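Side-chain contacts in AxyAgu115A (Amphibacillus xylanus NBRC 15112, PDB 6NPS), which acts as a family GH115 alpha-glucuronidase and probably removes glucuronic acid side groups from glucuronoxylans such as arabinoglucuronoxylan: residues Ala455-Glu458 with Leu459-Ser462; Trp489-Gln492 with Gln493-Val497; Gln557-Gln561 with Gln562-Ala566. The protein carries 3 engineered substitutions. All coordinates share one frame; numbering follows the deposited sequence.

Interaction 1. Residues Ala455-Glu458 with Leu459-Ser462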
# COMPACT_ATOMS: atom_id res chain seq x y z
N ALA A 455 35.40 10.25 -8.04
CA ALA A 455 34.59 11.24 -8.75
C ALA A 455 33.39 11.78 -7.98
O ALA A 455 32.66 11.03 -7.33
CB ALA A 455 34.13 10.65 -10.09
N THR A 456 33.17 13.10 -8.10
CA THR A 456 32.18 13.91 -7.38
C THR A 456 32.52 14.08 -5.90
O THR A 456 31.86 14.87 -5.20
CB THR A 456 30.73 13.39 -7.50
OG1 THR A 456 30.52 12.31 -6.58
CG2 THR A 456 30.45 12.88 -8.93
N GLN A 457 33.56 13.43 -5.40
CA GLN A 457 33.96 13.66 -4.01
C GLN A 457 35.01 14.76 -3.85
O GLN A 457 35.59 14.88 -2.77
CB GLN A 457 34.49 12.36 -3.38
CG GLN A 457 33.58 11.14 -3.57
CD GLN A 457 32.27 11.27 -2.80
OE1 GLN A 457 32.13 12.14 -1.94
NE2 GLN A 457 31.31 10.41 -3.10
N GLU A 458 35.25 15.58 -4.87
CA GLU A 458 36.39 16.50 -4.84
C GLU A 458 36.23 17.58 -3.77
O GLU A 458 37.20 17.92 -3.10
CB GLU A 458 36.62 17.14 -6.21
CG GLU A 458 37.01 16.17 -7.32
CD GLU A 458 35.79 15.52 -8.00
OE1 GLU A 458 34.63 15.83 -7.62
OE2 GLU A 458 35.99 14.69 -8.92
N LEU A 459 35.02 18.14 -3.58
CA LEU A 459 34.88 19.16 -2.54
C LEU A 459 35.09 18.59 -1.14
O LEU A 459 35.93 19.12 -0.39
CB LEU A 459 33.51 19.86 -2.65
CG LEU A 459 33.16 20.78 -1.48
CD1 LEU A 459 34.06 22.01 -1.56
CD2 LEU A 459 31.70 21.23 -1.51
N PRO A 460 34.41 17.52 -0.72
CA PRO A 460 34.65 17.02 0.65
C PRO A 460 36.03 16.38 0.83
O PRO A 460 36.57 16.45 1.95
CB PRO A 460 33.51 16.02 0.88
CG PRO A 460 33.09 15.59 -0.46
CD PRO A 460 33.33 16.79 -1.39
N LEU A 461 36.63 15.82 -0.22
CA LEU A 461 38.00 15.33 -0.11
C LEU A 461 38.99 16.48 0.07
O LEU A 461 39.92 16.40 0.87
CB LEU A 461 38.36 14.48 -1.35
CG LEU A 461 39.84 13.99 -1.39
CD1 LEU A 461 40.11 13.11 -0.16
CD2 LEU A 461 40.16 13.25 -2.70
N SER A 462 38.81 17.57 -0.69
CA SER A 462 39.66 18.74 -0.51
C SER A 462 39.56 19.25 0.93
O SER A 462 40.58 19.56 1.56
CB SER A 462 39.26 19.83 -1.52
OG SER A 462 39.51 19.49 -2.89
O HOH W 1 32.56 17.45 -4.93
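Gln457 and Glu458 meet Leu461 and Ser462 where helix 458-469 begins. This helix follows strand 446-450, the eighth parallel strand in chain order of the TIM-barrel domain. Gln457 occupies the N-cap position.

The tight part is the first turn. Leu461 N gives a hydrogen bond of 2.9 Å to Gln457 O, and Leu461 CB also lies close to this oxygen. Pro460 CD packs 3.3 Å from Gln457 O. Pro460 has no N-H to give, a lack that the first turn of a helix tolerates well. The next carbonyl is gripped twice. Ser462 N reaches Glu458 O at 2.9 Å, and Ser462 OG reaches Glu458 O at 2.8 Å. The two donors come from opposite faces of the carbonyl plane. The serine torsion explains this, since OG stands beside its own backbone N (chi1 -66°) and folds back along the helix. Ser462 OG also has a weak bond with Trp489 NE1.

The other side is looser, though still buried. The Glu458 chain bends at chi2 (86°) and turns its carboxylate back to the loop. There Glu458 OE2 takes a long, weak bond of 3.3 Å from Thr456 N, and another weak one from Trp142 NE1. A single water fills in for direct contact between loop and helix here. Water 1 donates to Thr456 O at 2.7 Å and accepts from the helical N-H of Leu459, with 2.9 Å between the water oxygen and Leu459 N.

Interaction 2. Residues Trp489-Gln492 with Gln493-Val497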
# COMPACT_ATOMS: atom_id res chain seq x y z
N TRP A 489 36.92 27.42 -2.06
CA TRP A 489 37.10 26.33 -3.00
C TRP A 489 36.51 26.70 -4.37
O TRP A 489 37.10 26.38 -5.40
CB TRP A 489 36.46 25.07 -2.44
CG TRP A 489 36.67 23.81 -3.21
CD1 TRP A 489 37.71 22.89 -3.04
CD2 TRP A 489 35.80 23.26 -4.21
NE1 TRP A 489 37.52 21.83 -3.91
CE2 TRP A 489 36.37 22.03 -4.63
CE3 TRP A 489 34.59 23.70 -4.80
CZ2 TRP A 489 35.77 21.23 -5.62
CZ3 TRP A 489 34.01 22.93 -5.79
CH2 TRP A 489 34.60 21.70 -6.19
N ILE A 490 35.36 27.37 -4.38
CA ILE A 490 34.77 27.84 -5.65
C ILE A 490 35.70 28.82 -6.36
O ILE A 490 35.90 28.74 -7.58
CB ILE A 490 33.39 28.46 -5.38
CG1 ILE A 490 32.43 27.36 -4.99
CG2 ILE A 490 32.87 29.27 -6.61
CD1 ILE A 490 31.20 27.87 -4.23
N GLU A 491 36.30 29.75 -5.61
CA GLU A 491 37.24 30.69 -6.21
C GLU A 491 38.42 29.97 -6.84
O GLU A 491 38.90 30.36 -7.92
CB GLU A 491 37.74 31.67 -5.14
CG GLU A 491 38.47 32.87 -5.71
CD GLU A 491 37.52 33.79 -6.43
OE1 GLU A 491 37.93 34.44 -7.43
OE2 GLU A 491 36.35 33.86 -6.00
N GLN A 492 38.91 28.92 -6.17
CA GLN A 492 40.05 28.15 -6.66
C GLN A 492 39.74 27.43 -7.97
O GLN A 492 40.59 27.36 -8.86
CB GLN A 492 40.46 27.16 -5.57
CG GLN A 492 41.66 26.29 -5.82
CD GLN A 492 41.96 25.43 -4.57
OE1 GLN A 492 41.20 24.51 -4.23
NE2 GLN A 492 43.04 25.77 -3.87
N GLN A 493 38.52 26.90 -8.12
CA GLN A 493 38.15 26.27 -9.38
C GLN A 493 37.70 27.26 -10.46
O GLN A 493 37.87 26.98 -11.64
CB GLN A 493 37.02 25.26 -9.19
CG GLN A 493 37.09 24.39 -7.97
CD GLN A 493 38.47 23.86 -7.69
OE1 GLN A 493 39.20 23.51 -8.62
NE2 GLN A 493 38.84 23.80 -6.40
N PHE A 494 37.07 28.39 -10.09
CA PHE A 494 36.33 29.17 -11.09
C PHE A 494 36.78 30.63 -11.17
O PHE A 494 36.09 31.44 -11.80
CB PHE A 494 34.83 29.08 -10.81
CG PHE A 494 34.29 27.70 -11.00
CD1 PHE A 494 34.36 27.09 -12.24
CD2 PHE A 494 33.76 27.00 -9.93
CE1 PHE A 494 33.89 25.77 -12.42
CE2 PHE A 494 33.29 25.66 -10.11
CZ PHE A 494 33.37 25.07 -11.35
N ALA A 495 37.93 30.98 -10.60
CA ALA A 495 38.48 32.32 -10.78
C ALA A 495 38.58 32.64 -12.26
O ALA A 495 39.10 31.85 -13.04
CB ALA A 495 39.86 32.43 -10.12
N GLY A 496 38.06 33.80 -12.66
CA GLY A 496 38.12 34.18 -14.05
C GLY A 496 37.08 33.54 -14.93
O GLY A 496 36.91 33.97 -16.07
N VAL A 497 36.38 32.52 -14.44
CA VAL A 497 35.29 31.90 -15.18
C VAL A 497 33.96 32.58 -14.88
O VAL A 497 33.18 32.92 -15.79
CB VAL A 497 35.22 30.40 -14.83
CG1 VAL A 497 34.14 29.74 -15.66
CG2 VAL A 497 36.58 29.73 -15.01
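Gln493 lies across one face of the Trp489 indole, one helical turn further along helix 482-494. The aliphatic part makes a CH-pi contact. Gln493 CG sits 3.9 Å from the centroid of the six-membered ring and only 2° off its normal. The chain then bends sharply at chi2 (-43°) and carries the amide along the same face towards the pyrrole part. The amide does not lie flat on the ring, because the two planes are 47° apart. Its NE2 is 3.4 Å above the indole plane, near the rim.

Two weak hydrogen bonds hold this amide nitrogen. Gln493 NE2 is 3.3 Å from Trp489 O, which also accepts the backbone bond from Gln493 N at 3.1 Å. The second weak bond goes from Gln493 NE2 to Gln492 OE1, also 3.3 Å. The two glutamine side chains run side by side in the same direction, but their amides are steeply turned against each other. The other end of the Gln493 amide, OE1, is bonded to Ser137 OG.

A second pair lies next to this one. Ile490 CG2 approaches Phe494 CD2 at 4.1 Å, and the two side chains cross at a slant. Glu491 passes near the methyl of Ala495, but its main polar partner is Lys503, through a salt bridge. Val497 N bonds back to Phe494 O at 2.9 Å as the chain turns.

Trp489 and Ile490 pack on helix 500-519, whereas Gln493 and Phe494 meet helix 564-596, through Leu570 and Val571.

Interaction 3. Residues Gln557-Gln561 with Gln562-Ala566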
# COMPACT_ATOMS: atom_id res chain seq x y z
N GLN A 557 24.44 27.34 -19.25
CA GLN A 557 24.43 28.12 -20.47
C GLN A 557 25.42 29.27 -20.45
O GLN A 557 25.86 29.72 -21.52
CB GLN A 557 23.07 28.67 -20.79
CG GLN A 557 23.06 28.75 -22.30
CD GLN A 557 21.88 29.48 -22.86
OE1 GLN A 557 21.87 30.71 -22.94
NE2 GLN A 557 20.84 28.73 -23.21
N GLU A 558 25.77 29.79 -19.27
CA GLU A 558 26.69 30.95 -19.23
C GLU A 558 28.17 30.57 -19.25
O GLU A 558 28.98 31.32 -19.79
CB GLU A 558 26.39 31.81 -17.99
CG GLU A 558 25.07 32.56 -18.14
CD GLU A 558 24.44 32.93 -16.81
OE1 GLU A 558 23.24 33.27 -16.80
OE2 GLU A 558 25.16 32.90 -15.77
N VAL A 559 28.55 29.41 -18.70
CA VAL A 559 29.97 29.06 -18.66
C VAL A 559 30.54 28.98 -20.08
O VAL A 559 29.88 28.52 -21.01
CB VAL A 559 30.20 27.75 -17.89
CG1 VAL A 559 29.57 26.56 -18.62
CG2 VAL A 559 31.72 27.52 -17.61
N ASP A 560 31.76 29.48 -20.26
CA ASP A 560 32.40 29.41 -21.57
C ASP A 560 32.85 27.98 -21.89
O ASP A 560 32.99 27.13 -21.00
CB ASP A 560 33.60 30.36 -21.63
CG ASP A 560 34.70 29.96 -20.67
OD1 ASP A 560 35.56 29.16 -21.08
OD2 ASP A 560 34.69 30.43 -19.51
N GLN A 561 33.08 27.73 -23.19
CA GLN A 561 33.42 26.40 -23.68
C GLN A 561 34.65 25.82 -22.99
O GLN A 561 34.69 24.62 -22.69
CB GLN A 561 33.68 26.47 -25.18
CG GLN A 561 34.77 27.50 -25.46
CD GLN A 561 34.78 28.04 -26.86
OE1 GLN A 561 35.02 27.33 -27.84
NE2 GLN A 561 34.45 29.30 -26.96
N GLN A 562 35.67 26.65 -22.76
CA GLN A 562 36.92 26.20 -22.18
C GLN A 562 36.73 25.67 -20.77
O GLN A 562 37.48 24.80 -20.33
CB GLN A 562 37.93 27.36 -22.19
CG GLN A 562 39.37 26.93 -22.19
CD GLN A 562 40.34 28.07 -22.49
OE1 GLN A 562 39.96 29.24 -22.53
NE2 GLN A 562 41.62 27.72 -22.67
N HIS A 563 35.74 26.16 -20.04
CA HIS A 563 35.60 25.77 -18.65
C HIS A 563 34.35 24.94 -18.41
O HIS A 563 34.04 24.63 -17.26
CB HIS A 563 35.64 27.02 -17.75
CG HIS A 563 36.89 27.83 -17.91
ND1 HIS A 563 36.93 29.00 -18.65
CD2 HIS A 563 38.15 27.64 -17.45
CE1 HIS A 563 38.16 29.50 -18.63
NE2 HIS A 563 38.92 28.69 -17.91
N PHE A 564 33.65 24.56 -19.49
CA PHE A 564 32.42 23.78 -19.35
C PHE A 564 32.67 22.46 -18.64
O PHE A 564 31.90 22.07 -17.75
CB PHE A 564 31.78 23.52 -20.72
CG PHE A 564 30.51 22.74 -20.65
CD1 PHE A 564 29.30 23.36 -20.33
CD2 PHE A 564 30.51 21.37 -20.91
CE1 PHE A 564 28.12 22.64 -20.25
CE2 PHE A 564 29.32 20.63 -20.85
CZ PHE A 564 28.13 21.26 -20.51
N THR A 565 33.72 21.73 -19.03
CA THR A 565 33.96 20.41 -18.46
C THR A 565 34.07 20.46 -16.94
O THR A 565 33.49 19.62 -16.23
CB THR A 565 35.22 19.78 -19.09
OG1 THR A 565 34.97 19.44 -20.46
CG2 THR A 565 35.62 18.54 -18.35
N ALA A 566 34.81 21.44 -16.42
CA ALA A 566 34.96 21.60 -14.97
C ALA A 566 33.65 21.99 -14.31
O ALA A 566 33.30 21.44 -13.26
CB ALA A 566 36.05 22.64 -14.67
O HOH W 2 35.39 22.44 -21.05
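Asp560 and His563 are brought together by their first torsions. In Asp560 the carboxylate stands between the backbone N and the carbonyl carbon (chi1 65°). In His563 the ring lies beside its own N (chi1 -58°). The setting is a short inter-helix turn, in which residues 559-563 join helix 537-558 to helix 564-596. Val559 is the first residue to leave the earlier helix, and His563 is the N-cap of the next.

The carboxylate and imidazole planes are almost perpendicular, 89° apart. Both carboxylate oxygens nevertheless face the same ring nitrogen. His563 ND1 gives a fairly straight hydrogen bond of 2.8 Å to Asp560 OD2. It lands on the syn lone pair of that oxygen and lies close to the ring plane. His563 ND1 is also 2.8 Å from Asp560 OD1, but that bond is bent and weak. This double contact would probably limit the ring rotation and is consistent with a proton on ND1. The nearby charge would probably also favour a protonated imidazole.

The backbone closes a beta turn across the same residues. His563 N bonds to Asp560 O at 3.1 Å, from well above the carbonyl plane, and makes a weaker bond to Asp560 OD1 at 3.2 Å. Phe564 N has a long, weak bond to Gln561 O. Water 2 accepts from Thr565 N at 2.7 Å.

The apolar part centres on the buried Val559. Val559 CG2 packs near His563 CB. The Phe564 ring meets Tyr556 edge-to-face. The Val559 and Phe564 side chains cross at about a right angle, with Val559 CG1 3.6 Å from Phe564 CD1 at the ring edge.

The three contacts form a series from the buried helical layer of the barrel domain to the surface. Interaction 1 is fully buried, interaction 2 partly so, and interaction 3 lies largely at the surface. Interactions 1 and 2 join helix 458-469 to helix 482-494: Leu459 CD1 packs 3.4 Å from Trp489 CD2. Val497 then links interaction 2 to interaction 3, with Val497 CG2 3.5 Å from His563 CG. Interactions 1 and 3 do not touch each other. The chemistry changes along the way. Backbone carbonyls and a serine hydroxyl dominate at 455-462. An amide over an aromatic face leads at 489-497. A carboxylate paired with an imidazole marks the outer turn at 557-566.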